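Local coordinates for type 4 fimbrial biogenesis protein PilF (Pseudomonas aeruginosa, PDB 2HO1), which is an outer membrane lipoprotein built of tetratricopeptide repeats, essential for localizing PilQ to the outer membrane and assembling it into the type IV pilus secretin, at residues Asp34-Ala39 with Leu64-Ser69; Val58-Ala63 with Ala78-Thr83; Gln126-Ala131 with Ser141-Asn146; Ser176-Met181 with Tyr198-Gln203; Leu184-Arg189 with Leu212-Arg217. All blocks are in the same frame, centred on the assembly; numbering follows the deposited sequence.

Contact 1: Asp34-Ala39 with Leu64-Ser69; sequences DEARDA and LEIDPS
Arg37 and Asp67 form a salt bridge at the protein surface, tying the first turns of helix 33-49 to the residue that follows helix 57-66. The guanidinium NH1 donates to Asp67 OD2 over 3.0 Å on the anti side of the carboxylate; the planes are 38° apart and the bond is bent, each partner lying tilted from the other's plane. Arginine suits the place because its long chain can serve several acids at once. With CG anti to the backbone N (chi1 175°) and a bend at chi3, the head folds back over its own helix, where NE and NH2 both meet Asp38 OD1 at 2.9 Å within the guanidinium plane. Asp34 adds charge from over one face of the guanidinium: its OD1 is 3.1 Å from Arg37 NH1, but no N-H points at it. The arginine probably offsets the repulsion between Asp34 OD1 and Asp67 OD2, which are 5.1 Å apart. The touching residues fall within the region assigned to the first tetratricopeptide repeat, a repeat of two antiparallel helices. The apolar part of this contact is carried by Ile66, with CD1 4.0 Å from Ala36 CB and CG2 4.0 Å from Arg37 CB; the methyl of alanine lets the branched isoleucine come close. Asp67 also shapes the chain beyond the helix, since its OD1 accepts from Ser69 N at 3.3 Å in an Asx turn.

Contact 2: Val58-Ala63 with Ala78-Thr83; sequences VPLRKA and AVVFQT
Val80 is the first residue along segment 78-83 to reach Leu60, and the two meet tip to tip, with Val80 CG2 3.8 Å from Leu60 CD1. The CA atoms of this pair are 9.7 Å apart, so the backbones stay well separated and only branch ends bridge the gap. A leucine extended from one helix and a short, beta-branched valine on the other divide that span between them; Val80 turns CG1 away from its own N (chi1 165°), which leaves CG2 for the partner. Leu60 also rests on Ala76, and Val80 on Thr53 and Ala56, so the pair belongs to a larger buried patch. Helix 57-66, in the region assigned to the first tetratricopeptide repeat, here packs on helix 71-83, the next in the chain, in the stacking of successive helices that builds such arrays. Phe81 follows, its CZ 4.3 Å from Arg61 NH1. The nitrogen lies at the ring edge, near the ring plane, so this is a marginal contact of an exposed arginine with the aromatic rim, not a cation-pi interaction. Phe81 also touches Leu89 of helix 87-100. Gln82 turns to other partners, hydrogen bonding through OE1 with Tyr94 OH and through NE2 with Glu117 OE1.

Contact 3: Gln126-Ala131 with Ser141-Asn146; sequences QRLLEA and SRVFEN
Leu128 and Val143 bury the most surface in this contact, followed by Asn146, and the register pairs Leu128 CA with Val143 CA, 6.2 Å apart. The isobutyl fork of Leu128 straddles the base of Asn146, with CD1 3.5 Å and CD2 3.7 Å from Asn146 CB, the two side chains crossing at about a right angle. CB takes the closest contacts of the asparagine, though Leu128 CD2 also comes within 4.1 Å of Asn146 ND2; that nitrogen hydrogen bonds Asn109 of helix 105-117, so a polar residue can sit beside a leucine without losing its partner. Val143 enters one turn away. A trans first torsion (chi1 172°) lays its CG1 methyl 3.6 Å from Leu128 O and 3.9 Å from Ala131 CB, and alanine's single methyl allows the branched valine to pack close. The short helical segments approach to 9.4 Å between axes and run nearly antiparallel, at 151°. Glu130, whose side chain points away from this contact, hydrogen bonds through OE1 to Tyr125 OH of the second subunit. A helix assigned to the third tetratricopeptide repeat thus packs on one assigned to the fourth, the repeat-to-repeat junction from which a TPR superhelix is made.

Contact 4: Ser176-Met181 with Tyr198-Gln203; sequences SVALEM and YDLFAQ
Phe201 leaves its helix toward Ala178, and its CB comes within 3.9 Å of Ala178 CB. That near approach is possible because alanine offers only a methyl group: the CA atoms of Ala178 and Phe201 are 5.2 Å apart, and the axes of the two short helical segments come within 7.7 Å. Further out, Phe201 CG meets Leu179 CB at 3.9 Å, and CD1 meets the same carbon at 3.7 Å. Beyond these, CE1 also nears Leu179 CB, and CD2 nears Leu179 CD1. Its first torsion, 150°, runs the ring alongside the leucine, both side chains pointing the same way. Leu179 CB approaches one face off-centre in a CH-pi contact, 29° from the ring normal, while CD1 of the same leucine covers the middle of that face, 4.1 Å above the plane. Phe201 CD2 in turn lies over one face of the Tyr198 ring, offset toward its rim. Leu200 adds a peripheral contact, its CD2 4.2 Å from Ala178 CB. Both segments belong to the region assigned to the fifth tetratricopeptide repeat, and they run close to antiparallel, at 152°, as the paired helices of such a repeat do. Tyr198 brings a polar end to this core, but its OH bonds to Ser211 O and Gln207 NE2. No hydrogen bond joins the two segments themselves, so cohesion here rests on burial and van der Waals contact between aliphatic groups and an aromatic face.

Contact 5: Leu184-Arg189 with Leu212-Arg217; sequences LLYKER and LLLGIR
The hydroxyl oxygen of Tyr186 is flanked by the aliphatic chain of Arg217, standing 3.5 Å from Arg217 CB, 3.6 Å from CD and 3.8 Å from CG. No hydrogen bond joins the pair; the oxygen merely packs on carbons, and a partly exposed site suits tyrosine, whose ring packs on carbon while its hydroxyl tolerates a polar setting. The two side chains cross at about a right angle, although the ring and guanidinium planes differ by only 7°. Arg217 runs extended from CG to NE, presenting its methylenes to the ring and sending its charged head onward. One guanidinium face is covered by Leu213 CD2, 3.4 Å above the plane. At the base of the tyrosine, Leu214 CD1 lies 3.8 Å from Tyr186 CB and equally near Tyr186 CG, the two chains sliding past each other in opposite directions. A chi1 of 173° swings the tyrosine ring out from the last turn of helix 175-187. That helix ends in a Schellman motif at Arg189, whose N bonds back to Tyr186 O at 2.9 Å. The contact joins a helix assigned to the fifth tetratricopeptide repeat with helix 209-221 of the sixth; Tyr198 of helix 191-202, which lies between them in the chain, also touches Leu214, and Glu247 of helix 243-249 takes Arg217 NH2 in a salt bridge.

How the contacts relate
The five contacts follow the superhelix from its N-terminal end toward its C-terminal one, with the centres of contacts 1 and 5 about 50 Å apart. Contacts 1 and 2 share helix 57-66 and touch where Arg37 O lies 3.8 Å from Ala63 CB. Contact 3 does not touch contact 2 (nearest atoms about 9 Å apart) but is linked to contact 4 by a probable hydrogen bond of 3.1 Å between Glu145 OE2 and Ser176 OG. Contacts 4 and 5 share helix 175-187 and touch, Tyr198 CZ packing 3.3 Å from Gly215 CA. Contacts 1 to 3 lie in the part of the chain spanned by repeats one to four, the minimal region for secretin assembly and function; contacts 4 and 5 lie beyond it.

Contact 1: Asp34-Ala39 with Leu64-Ser69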
# COMPACT_ATOMS: atom_id res chain seq x y z
N ASP A 34 -2.61 -18.66 28.50
CA ASP A 34 -2.10 -17.57 27.68
C ASP A 34 -1.01 -16.83 28.42
O ASP A 34 -0.16 -16.19 27.82
CB ASP A 34 -3.22 -16.58 27.38
CG ASP A 34 -4.40 -17.25 26.74
OD1 ASP A 34 -4.20 -17.94 25.71
OD2 ASP A 34 -5.52 -17.07 27.27
N GLU A 35 -1.03 -16.93 29.75
CA GLU A 35 -0.04 -16.27 30.56
C GLU A 35 1.30 -16.96 30.42
O GLU A 35 2.33 -16.30 30.24
CB GLU A 35 -0.49 -16.23 32.02
CG GLU A 35 0.29 -15.22 32.82
CD GLU A 35 -0.31 -14.96 34.20
OE1 GLU A 35 -0.65 -15.95 34.88
OE2 GLU A 35 -0.42 -13.78 34.58
N ALA A 36 1.29 -18.29 30.50
CA ALA A 36 2.51 -19.08 30.36
C ALA A 36 3.03 -18.97 28.90
O ALA A 36 4.23 -18.78 28.65
CB ALA A 36 2.23 -20.52 30.72
N ARG A 37 2.12 -19.08 27.94
CA ARG A 37 2.48 -18.94 26.54
C ARG A 37 3.21 -17.62 26.29
O ARG A 37 4.27 -17.60 25.70
CB ARG A 37 1.22 -18.98 25.67
CG ARG A 37 1.49 -18.74 24.21
CD ARG A 37 0.25 -18.30 23.53
NE ARG A 37 -0.15 -16.97 23.95
CZ ARG A 37 -1.39 -16.50 23.83
NH1 ARG A 37 -2.33 -17.27 23.30
NH2 ARG A 37 -1.68 -15.28 24.24
N ASP A 38 2.63 -16.51 26.73
CA ASP A 38 3.23 -15.18 26.55
C ASP A 38 4.60 -15.07 27.21
O ASP A 38 5.53 -14.44 26.66
CB ASP A 38 2.31 -14.11 27.11
CG ASP A 38 1.10 -13.85 26.23
OD1 ASP A 38 0.90 -14.58 25.23
OD2 ASP A 38 0.35 -12.90 26.55
N ALA A 39 4.72 -15.65 28.40
CA ALA A 39 5.96 -15.65 29.15
C ALA A 39 7.07 -16.37 28.35
O ALA A 39 8.18 -15.85 28.20
CB ALA A 39 5.74 -16.34 30.51
N LEU A 64 4.34 -22.88 21.76
CA LEU A 64 3.56 -23.53 20.71
C LEU A 64 2.87 -24.82 21.15
O LEU A 64 1.83 -25.17 20.60
CB LEU A 64 4.45 -23.78 19.48
CG LEU A 64 4.74 -22.51 18.66
CD1 LEU A 64 5.82 -22.77 17.61
CD2 LEU A 64 3.44 -22.01 18.03
N GLU A 65 3.43 -25.53 22.14
CA GLU A 65 2.79 -26.76 22.62
C GLU A 65 1.50 -26.37 23.37
O GLU A 65 0.52 -27.11 23.36
CB GLU A 65 3.73 -27.54 23.53
N ILE A 66 1.52 -25.20 24.00
CA ILE A 66 0.38 -24.64 24.71
C ILE A 66 -0.62 -24.04 23.73
O ILE A 66 -1.83 -24.13 23.94
CB ILE A 66 0.82 -23.53 25.68
CG1 ILE A 66 1.42 -24.14 26.95
CG2 ILE A 66 -0.34 -22.62 26.01
CD1 ILE A 66 2.23 -23.16 27.76
N ASP A 67 -0.13 -23.39 22.68
CA ASP A 67 -1.03 -22.77 21.71
C ASP A 67 -0.46 -22.90 20.30
O ASP A 67 0.24 -22.01 19.81
CB ASP A 67 -1.24 -21.30 22.06
CG ASP A 67 -2.15 -20.58 21.08
OD1 ASP A 67 -2.75 -21.26 20.23
OD2 ASP A 67 -2.28 -19.34 21.17
N PRO A 68 -0.77 -24.03 19.63
CA PRO A 68 -0.35 -24.40 18.28
C PRO A 68 -0.53 -23.33 17.21
O PRO A 68 0.15 -23.36 16.18
CB PRO A 68 -1.18 -25.64 17.98
CG PRO A 68 -1.33 -26.26 19.32
CD PRO A 68 -1.69 -25.05 20.16
N SER A 69 -1.41 -22.37 17.44
CA SER A 69 -1.62 -21.35 16.44
C SER A 69 -1.16 -19.95 16.87
O SER A 69 -1.43 -18.96 16.19
CB SER A 69 -3.10 -21.32 16.04
OG SER A 69 -3.89 -20.77 17.06

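Contact 2: Val58-Ala63 with Ala78-Thr83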
# COMPACT_ATOMS: atom_id res chain seq x y z
N VAL A 58 13.75 -23.66 22.52
CA VAL A 58 13.14 -24.41 23.63
C VAL A 58 11.88 -23.72 24.14
O VAL A 58 10.80 -24.31 24.10
CB VAL A 58 14.15 -24.60 24.81
CG1 VAL A 58 13.47 -25.34 25.97
CG2 VAL A 58 15.38 -25.37 24.32
N PRO A 59 12.01 -22.47 24.62
CA PRO A 59 10.88 -21.69 25.13
C PRO A 59 9.78 -21.54 24.07
O PRO A 59 8.58 -21.67 24.37
CB PRO A 59 11.51 -20.32 25.45
CG PRO A 59 12.95 -20.62 25.69
CD PRO A 59 13.28 -21.72 24.72
N LEU A 60 10.18 -21.26 22.83
CA LEU A 60 9.19 -21.06 21.78
C LEU A 60 8.41 -22.34 21.44
O LEU A 60 7.23 -22.28 21.11
CB LEU A 60 9.85 -20.45 20.53
CG LEU A 60 10.51 -19.08 20.78
CD1 LEU A 60 11.24 -18.64 19.53
CD2 LEU A 60 9.46 -18.02 21.17
N ARG A 61 9.02 -23.51 21.55
CA ARG A 61 8.25 -24.71 21.24
C ARG A 61 7.26 -24.93 22.38
O ARG A 61 6.16 -25.44 22.15
CB ARG A 61 9.13 -25.94 21.09
CG ARG A 61 10.33 -25.75 20.19
CD ARG A 61 10.12 -26.06 18.70
NE ARG A 61 11.45 -26.19 18.08
CZ ARG A 61 11.71 -26.30 16.78
NH1 ARG A 61 10.74 -26.28 15.88
NH2 ARG A 61 12.97 -26.42 16.39
N LYS A 62 7.64 -24.53 23.60
CA LYS A 62 6.74 -24.69 24.74
C LYS A 62 5.53 -23.80 24.51
O LYS A 62 4.39 -24.23 24.68
CB LYS A 62 7.42 -24.31 26.06
CG LYS A 62 8.47 -25.30 26.54
CD LYS A 62 9.05 -24.89 27.90
CE LYS A 62 10.18 -25.83 28.33
NZ LYS A 62 10.87 -25.37 29.59
N ALA A 63 5.78 -22.56 24.12
CA ALA A 63 4.67 -21.65 23.83
C ALA A 63 3.74 -22.30 22.80
O ALA A 63 2.52 -22.27 22.95
CB ALA A 63 5.18 -20.35 23.30
N ALA A 78 10.19 -17.86 13.47
CA ALA A 78 10.56 -17.41 12.14
C ALA A 78 11.85 -16.62 12.11
O ALA A 78 12.68 -16.81 11.22
CB ALA A 78 9.42 -16.62 11.51
N VAL A 79 12.06 -15.73 13.09
CA VAL A 79 13.30 -14.97 13.08
C VAL A 79 14.44 -15.85 13.61
O VAL A 79 15.61 -15.58 13.32
CB VAL A 79 13.20 -13.66 13.89
CG1 VAL A 79 11.91 -12.92 13.54
CG2 VAL A 79 13.30 -13.96 15.36
N VAL A 80 14.11 -16.87 14.39
CA VAL A 80 15.16 -17.77 14.89
C VAL A 80 15.74 -18.40 13.61
O VAL A 80 16.93 -18.33 13.37
CB VAL A 80 14.66 -18.90 15.81
CG1 VAL A 80 15.77 -19.97 15.96
CG2 VAL A 80 14.27 -18.35 17.20
N PHE A 81 14.89 -19.00 12.78
CA PHE A 81 15.31 -19.64 11.54
C PHE A 81 15.98 -18.68 10.56
O PHE A 81 16.97 -19.03 9.91
CB PHE A 81 14.13 -20.33 10.86
CG PHE A 81 13.63 -21.54 11.58
CD1 PHE A 81 14.50 -22.50 12.04
CD2 PHE A 81 12.27 -21.72 11.79
CE1 PHE A 81 14.04 -23.62 12.70
CE2 PHE A 81 11.80 -22.84 12.45
CZ PHE A 81 12.69 -23.79 12.91
N GLN A 82 15.41 -17.49 10.42
CA GLN A 82 15.92 -16.47 9.53
C GLN A 82 17.33 -16.15 9.96
O GLN A 82 18.23 -16.01 9.14
CB GLN A 82 15.02 -15.22 9.62
CG GLN A 82 15.57 -13.93 9.04
CD GLN A 82 14.53 -12.79 9.14
OE1 GLN A 82 13.50 -12.94 9.81
NE2 GLN A 82 14.80 -11.67 8.49
N THR A 83 17.53 -16.02 11.26
CA THR A 83 18.84 -15.73 11.81
C THR A 83 19.84 -16.89 11.52
O THR A 83 21.02 -16.66 11.28
CB THR A 83 18.75 -15.49 13.34
OG1 THR A 83 17.79 -14.44 13.59
CG2 THR A 83 20.13 -15.12 13.92

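Contact 3: Gln126-Ala131 with Ser141-Asn146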
# COMPACT_ATOMS: atom_id res chain seq x y z
N GLN A 126 4.36 -6.60 -1.69
CA GLN A 126 3.00 -6.94 -1.37
C GLN A 126 2.71 -7.03 0.14
O GLN A 126 1.69 -6.49 0.62
CB GLN A 126 2.61 -8.26 -2.05
CG GLN A 126 2.54 -8.15 -3.59
CD GLN A 126 2.41 -9.50 -4.31
OE1 GLN A 126 2.89 -10.54 -3.82
NE2 GLN A 126 1.77 -9.50 -5.49
N ARG A 127 3.59 -7.72 0.89
CA ARG A 127 3.38 -7.86 2.33
C ARG A 127 3.52 -6.53 3.02
O ARG A 127 2.77 -6.24 3.93
CB ARG A 127 4.36 -8.88 2.95
CG ARG A 127 4.25 -10.27 2.39
CD ARG A 127 2.89 -10.89 2.66
NE ARG A 127 2.83 -12.31 2.33
CZ ARG A 127 1.81 -13.10 2.66
NH1 ARG A 127 0.78 -12.60 3.32
NH2 ARG A 127 1.79 -14.39 2.31
N LEU A 128 4.46 -5.71 2.57
CA LEU A 128 4.68 -4.40 3.14
C LEU A 128 3.49 -3.45 2.86
O LEU A 128 3.12 -2.65 3.72
CB LEU A 128 5.99 -3.80 2.62
CG LEU A 128 7.21 -4.57 3.14
CD1 LEU A 128 8.46 -4.15 2.34
CD2 LEU A 128 7.40 -4.32 4.66
N LEU A 129 2.90 -3.54 1.66
CA LEU A 129 1.74 -2.72 1.33
C LEU A 129 0.60 -3.07 2.30
O LEU A 129 -0.16 -2.20 2.73
CB LEU A 129 1.27 -2.99 -0.10
CG LEU A 129 2.06 -2.34 -1.23
CD1 LEU A 129 1.41 -2.65 -2.58
CD2 LEU A 129 2.10 -0.84 -1.01
N GLU A 130 0.46 -4.35 2.64
CA GLU A 130 -0.61 -4.71 3.56
C GLU A 130 -0.25 -4.19 4.97
O GLU A 130 -1.10 -3.70 5.71
CB GLU A 130 -0.84 -6.23 3.55
CG GLU A 130 -1.83 -6.71 4.61
CD GLU A 130 -3.29 -6.29 4.35
OE1 GLU A 130 -3.90 -6.74 3.34
OE2 GLU A 130 -3.83 -5.49 5.17
N ALA A 131 1.03 -4.27 5.33
CA ALA A 131 1.48 -3.80 6.64
C ALA A 131 1.22 -2.32 6.84
O ALA A 131 0.88 -1.89 7.92
CB ALA A 131 2.96 -4.05 6.80
N SER A 141 6.85 3.49 10.56
CA SER A 141 7.96 4.19 9.89
C SER A 141 8.93 3.19 9.24
O SER A 141 9.50 3.47 8.18
CB SER A 141 8.75 5.06 10.87
OG SER A 141 9.27 4.30 11.95
N ARG A 142 9.12 2.04 9.88
CA ARG A 142 10.00 0.98 9.36
C ARG A 142 9.36 0.32 8.15
O ARG A 142 10.06 -0.09 7.21
CB ARG A 142 10.26 -0.09 10.43
CG ARG A 142 11.51 0.19 11.24
CD ARG A 142 11.45 -0.35 12.69
NE ARG A 142 10.91 -1.71 12.85
CZ ARG A 142 11.08 -2.44 13.95
NH1 ARG A 142 11.77 -1.93 14.98
NH2 ARG A 142 10.54 -3.66 14.06
N VAL A 143 8.04 0.18 8.19
CA VAL A 143 7.34 -0.38 7.07
C VAL A 143 7.61 0.47 5.82
O VAL A 143 7.89 -0.07 4.75
CB VAL A 143 5.81 -0.43 7.33
CG1 VAL A 143 5.09 -0.83 6.08
CG2 VAL A 143 5.53 -1.39 8.48
N PHE A 144 7.53 1.79 5.96
CA PHE A 144 7.79 2.67 4.83
C PHE A 144 9.26 2.68 4.42
O PHE A 144 9.59 2.89 3.24
CB PHE A 144 7.33 4.09 5.11
CG PHE A 144 5.84 4.25 5.04
CD1 PHE A 144 5.15 3.91 3.87
CD2 PHE A 144 5.12 4.71 6.13
CE1 PHE A 144 3.78 4.01 3.80
CE2 PHE A 144 3.72 4.80 6.04
CZ PHE A 144 3.07 4.45 4.87
N GLU A 145 10.15 2.51 5.39
CA GLU A 145 11.56 2.42 5.03
C GLU A 145 11.71 1.18 4.12
O GLU A 145 12.36 1.23 3.08
CB GLU A 145 12.43 2.22 6.26
CG GLU A 145 13.90 1.99 5.90
CD GLU A 145 14.79 1.76 7.10
OE1 GLU A 145 14.40 1.00 8.02
OE2 GLU A 145 15.90 2.35 7.11
N ASN A 146 11.11 0.06 4.52
CA ASN A 146 11.20 -1.17 3.74
C ASN A 146 10.61 -1.05 2.34
O ASN A 146 11.15 -1.60 1.39
CB ASN A 146 10.57 -2.34 4.50
CG ASN A 146 11.46 -2.82 5.62
OD1 ASN A 146 12.68 -2.65 5.56
ND2 ASN A 146 10.88 -3.43 6.65

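Contact 4: Ser176-Met181 with Tyr198-Gln203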
# COMPACT_ATOMS: atom_id res chain seq x y z
N SER A 176 19.90 6.15 8.90
CA SER A 176 19.97 5.29 7.73
C SER A 176 19.03 5.72 6.60
O SER A 176 19.38 5.59 5.43
CB SER A 176 19.72 3.82 8.11
OG SER A 176 18.37 3.56 8.45
N VAL A 177 17.84 6.23 6.94
CA VAL A 177 16.89 6.69 5.93
C VAL A 177 17.41 8.01 5.37
O VAL A 177 17.36 8.25 4.17
CB VAL A 177 15.43 6.90 6.49
CG1 VAL A 177 14.51 7.47 5.38
CG2 VAL A 177 14.88 5.57 7.00
N ALA A 178 17.92 8.86 6.25
CA ALA A 178 18.46 10.14 5.80
C ALA A 178 19.57 9.91 4.79
O ALA A 178 19.73 10.70 3.84
CB ALA A 178 19.01 10.91 6.97
N LEU A 179 20.35 8.85 4.98
CA LEU A 179 21.45 8.53 4.07
C LEU A 179 20.92 8.11 2.70
O LEU A 179 21.46 8.53 1.68
CB LEU A 179 22.35 7.42 4.64
CG LEU A 179 23.41 6.86 3.70
CD1 LEU A 179 24.50 7.90 3.45
CD2 LEU A 179 24.01 5.61 4.34
N GLU A 180 19.86 7.30 2.69
CA GLU A 180 19.29 6.87 1.41
C GLU A 180 18.72 8.09 0.69
O GLU A 180 18.83 8.20 -0.52
CB GLU A 180 18.20 5.82 1.60
CG GLU A 180 18.67 4.50 2.18
CD GLU A 180 19.77 3.84 1.35
OE1 GLU A 180 19.73 3.91 0.12
OE2 GLU A 180 20.69 3.25 1.95
N MSE A 181 18.14 9.03 1.45
CA MSE A 181 17.61 10.25 0.84
C MSE A 181 18.75 11.06 0.25
O MSE A 181 18.68 11.51 -0.90
CB MSE A 181 16.86 11.12 1.87
CG MSE A 181 15.44 10.66 2.23
SE MSE A 181 14.21 10.71 0.73
CE MSE A 181 14.40 12.52 0.18
N TYR A 198 22.14 14.57 4.28
CA TYR A 198 23.41 13.98 4.66
C TYR A 198 23.79 14.46 6.06
O TYR A 198 24.11 13.66 6.94
CB TYR A 198 24.51 14.38 3.69
CG TYR A 198 25.77 13.60 3.96
CD1 TYR A 198 26.73 14.07 4.87
CD2 TYR A 198 26.00 12.37 3.33
CE1 TYR A 198 27.88 13.34 5.13
CE2 TYR A 198 27.14 11.64 3.58
CZ TYR A 198 28.09 12.12 4.48
OH TYR A 198 29.22 11.37 4.74
N ASP A 199 23.76 15.77 6.27
CA ASP A 199 24.11 16.29 7.58
C ASP A 199 23.24 15.62 8.65
O ASP A 199 23.74 15.27 9.71
CB ASP A 199 23.97 17.82 7.62
CG ASP A 199 24.92 18.51 6.66
OD1 ASP A 199 26.04 17.99 6.46
OD2 ASP A 199 24.56 19.57 6.10
N LEU A 200 21.96 15.43 8.36
CA LEU A 200 21.08 14.79 9.34
C LEU A 200 21.56 13.36 9.59
O LEU A 200 21.51 12.86 10.72
CB LEU A 200 19.62 14.76 8.85
CG LEU A 200 18.57 14.14 9.78
CD1 LEU A 200 18.46 14.92 11.08
CD2 LEU A 200 17.23 14.11 9.06
N PHE A 201 22.04 12.71 8.55
CA PHE A 201 22.56 11.35 8.71
C PHE A 201 23.85 11.37 9.54
O PHE A 201 24.04 10.54 10.42
CB PHE A 201 22.84 10.71 7.35
CG PHE A 201 23.95 9.71 7.38
CD1 PHE A 201 23.75 8.44 7.88
CD2 PHE A 201 25.24 10.08 6.96
CE1 PHE A 201 24.82 7.54 7.99
CE2 PHE A 201 26.30 9.19 7.06
CZ PHE A 201 26.09 7.93 7.57
N ALA A 202 24.75 12.30 9.23
CA ALA A 202 26.02 12.39 9.93
C ALA A 202 25.86 12.60 11.44
O ALA A 202 26.59 12.02 12.25
CB ALA A 202 26.87 13.49 9.33
N GLN A 203 24.88 13.41 11.82
CA GLN A 203 24.64 13.65 13.24
C GLN A 203 23.89 12.45 13.84
O GLN A 203 22.99 12.60 14.67
CB GLN A 203 23.81 14.93 13.44
CG GLN A 203 22.39 14.86 12.88
CD GLN A 203 21.53 16.05 13.31
OE1 GLN A 203 21.35 16.28 14.51
NE2 GLN A 203 21.01 16.80 12.35

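Contact 5: Leu184-Arg189 with Leu212-Arg217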
# COMPACT_ATOMS: atom_id res chain seq x y z
N LEU A 184 19.93 9.58 -2.99
CA LEU A 184 19.00 9.81 -4.10
C LEU A 184 19.07 11.23 -4.59
O LEU A 184 19.20 11.47 -5.78
CB LEU A 184 17.58 9.48 -3.67
CG LEU A 184 17.33 8.00 -3.45
CD1 LEU A 184 15.97 7.80 -2.81
CD2 LEU A 184 17.44 7.27 -4.77
N LEU A 185 19.01 12.19 -3.67
CA LEU A 185 19.06 13.60 -4.06
C LEU A 185 20.38 13.92 -4.75
O LEU A 185 20.41 14.61 -5.77
CB LEU A 185 18.86 14.49 -2.84
CG LEU A 185 17.47 14.26 -2.26
CD1 LEU A 185 17.38 14.89 -0.85
CD2 LEU A 185 16.42 14.85 -3.22
N TYR A 186 21.48 13.40 -4.21
CA TYR A 186 22.77 13.62 -4.84
C TYR A 186 22.72 13.14 -6.28
O TYR A 186 23.11 13.86 -7.19
CB TYR A 186 23.89 12.91 -4.09
CG TYR A 186 25.22 12.98 -4.82
CD1 TYR A 186 25.95 14.15 -4.84
CD2 TYR A 186 25.72 11.88 -5.49
CE1 TYR A 186 27.16 14.22 -5.51
CE2 TYR A 186 26.92 11.94 -6.17
CZ TYR A 186 27.63 13.12 -6.17
OH TYR A 186 28.83 13.19 -6.84
N LYS A 187 22.24 11.92 -6.47
CA LYS A 187 22.16 11.36 -7.81
C LYS A 187 21.25 12.18 -8.72
O LYS A 187 21.41 12.14 -9.94
CB LYS A 187 21.67 9.91 -7.76
CG LYS A 187 22.72 8.87 -7.37
CD LYS A 187 22.07 7.49 -7.33
CE LYS A 187 23.09 6.39 -7.12
NZ LYS A 187 23.85 6.60 -5.86
N GLU A 188 20.31 12.93 -8.13
CA GLU A 188 19.37 13.78 -8.87
C GLU A 188 19.94 15.18 -9.09
O GLU A 188 19.28 16.04 -9.67
CB GLU A 188 18.07 13.98 -8.10
CG GLU A 188 17.08 12.83 -8.10
CD GLU A 188 15.88 13.12 -7.21
OE1 GLU A 188 15.41 14.27 -7.20
OE2 GLU A 188 15.41 12.19 -6.53
N ARG A 189 21.15 15.42 -8.58
CA ARG A 189 21.79 16.73 -8.70
C ARG A 189 21.13 17.77 -7.78
O ARG A 189 21.43 18.95 -7.89
CB ARG A 189 21.75 17.23 -10.14
CG ARG A 189 22.43 16.33 -11.15
CD ARG A 189 23.92 16.63 -11.23
NE ARG A 189 24.57 15.85 -12.28
CZ ARG A 189 24.19 15.83 -13.56
NH1 ARG A 189 23.14 16.54 -13.96
NH2 ARG A 189 24.87 15.11 -14.44
N LEU A 212 31.09 7.82 3.43
CA LEU A 212 32.25 8.71 3.43
C LEU A 212 32.43 9.25 2.02
O LEU A 212 32.67 10.45 1.85
CB LEU A 212 33.53 7.97 3.89
CG LEU A 212 33.57 7.67 5.40
CD1 LEU A 212 34.68 6.68 5.72
CD2 LEU A 212 33.74 8.98 6.18
N LEU A 213 32.29 8.40 1.02
CA LEU A 213 32.46 8.84 -0.35
C LEU A 213 31.36 9.83 -0.76
O LEU A 213 31.63 10.81 -1.48
CB LEU A 213 32.45 7.65 -1.30
CG LEU A 213 32.71 8.03 -2.76
CD1 LEU A 213 34.13 8.57 -2.93
CD2 LEU A 213 32.50 6.82 -3.63
N LEU A 214 30.13 9.58 -0.30
CA LEU A 214 29.02 10.47 -0.62
C LEU A 214 29.29 11.83 0.02
O LEU A 214 29.08 12.87 -0.61
CB LEU A 214 27.68 9.89 -0.09
CG LEU A 214 26.42 10.78 -0.17
CD1 LEU A 214 26.20 11.27 -1.61
CD2 LEU A 214 25.18 9.99 0.33
N GLY A 215 29.75 11.82 1.27
CA GLY A 215 30.06 13.06 1.96
C GLY A 215 31.21 13.79 1.30
O GLY A 215 31.24 15.02 1.24
N ILE A 216 32.19 13.03 0.82
CA ILE A 216 33.32 13.61 0.13
C ILE A 216 32.85 14.30 -1.14
O ILE A 216 33.20 15.45 -1.39
CB ILE A 216 34.37 12.55 -0.23
CG1 ILE A 216 35.21 12.19 1.00
CG2 ILE A 216 35.26 13.05 -1.36
CD1 ILE A 216 36.03 10.93 0.83
N ARG A 217 32.05 13.61 -1.95
CA ARG A 217 31.56 14.22 -3.18
C ARG A 217 30.64 15.43 -2.92
O ARG A 217 30.58 16.35 -3.74
CB ARG A 217 30.85 13.17 -4.04
CG ARG A 217 31.79 12.13 -4.65
CD ARG A 217 31.03 10.92 -5.13
NE ARG A 217 31.83 9.99 -5.92
CZ ARG A 217 31.41 8.77 -6.28
NH1 ARG A 217 30.21 8.34 -5.90
NH2 ARG A 217 32.19 7.98 -7.00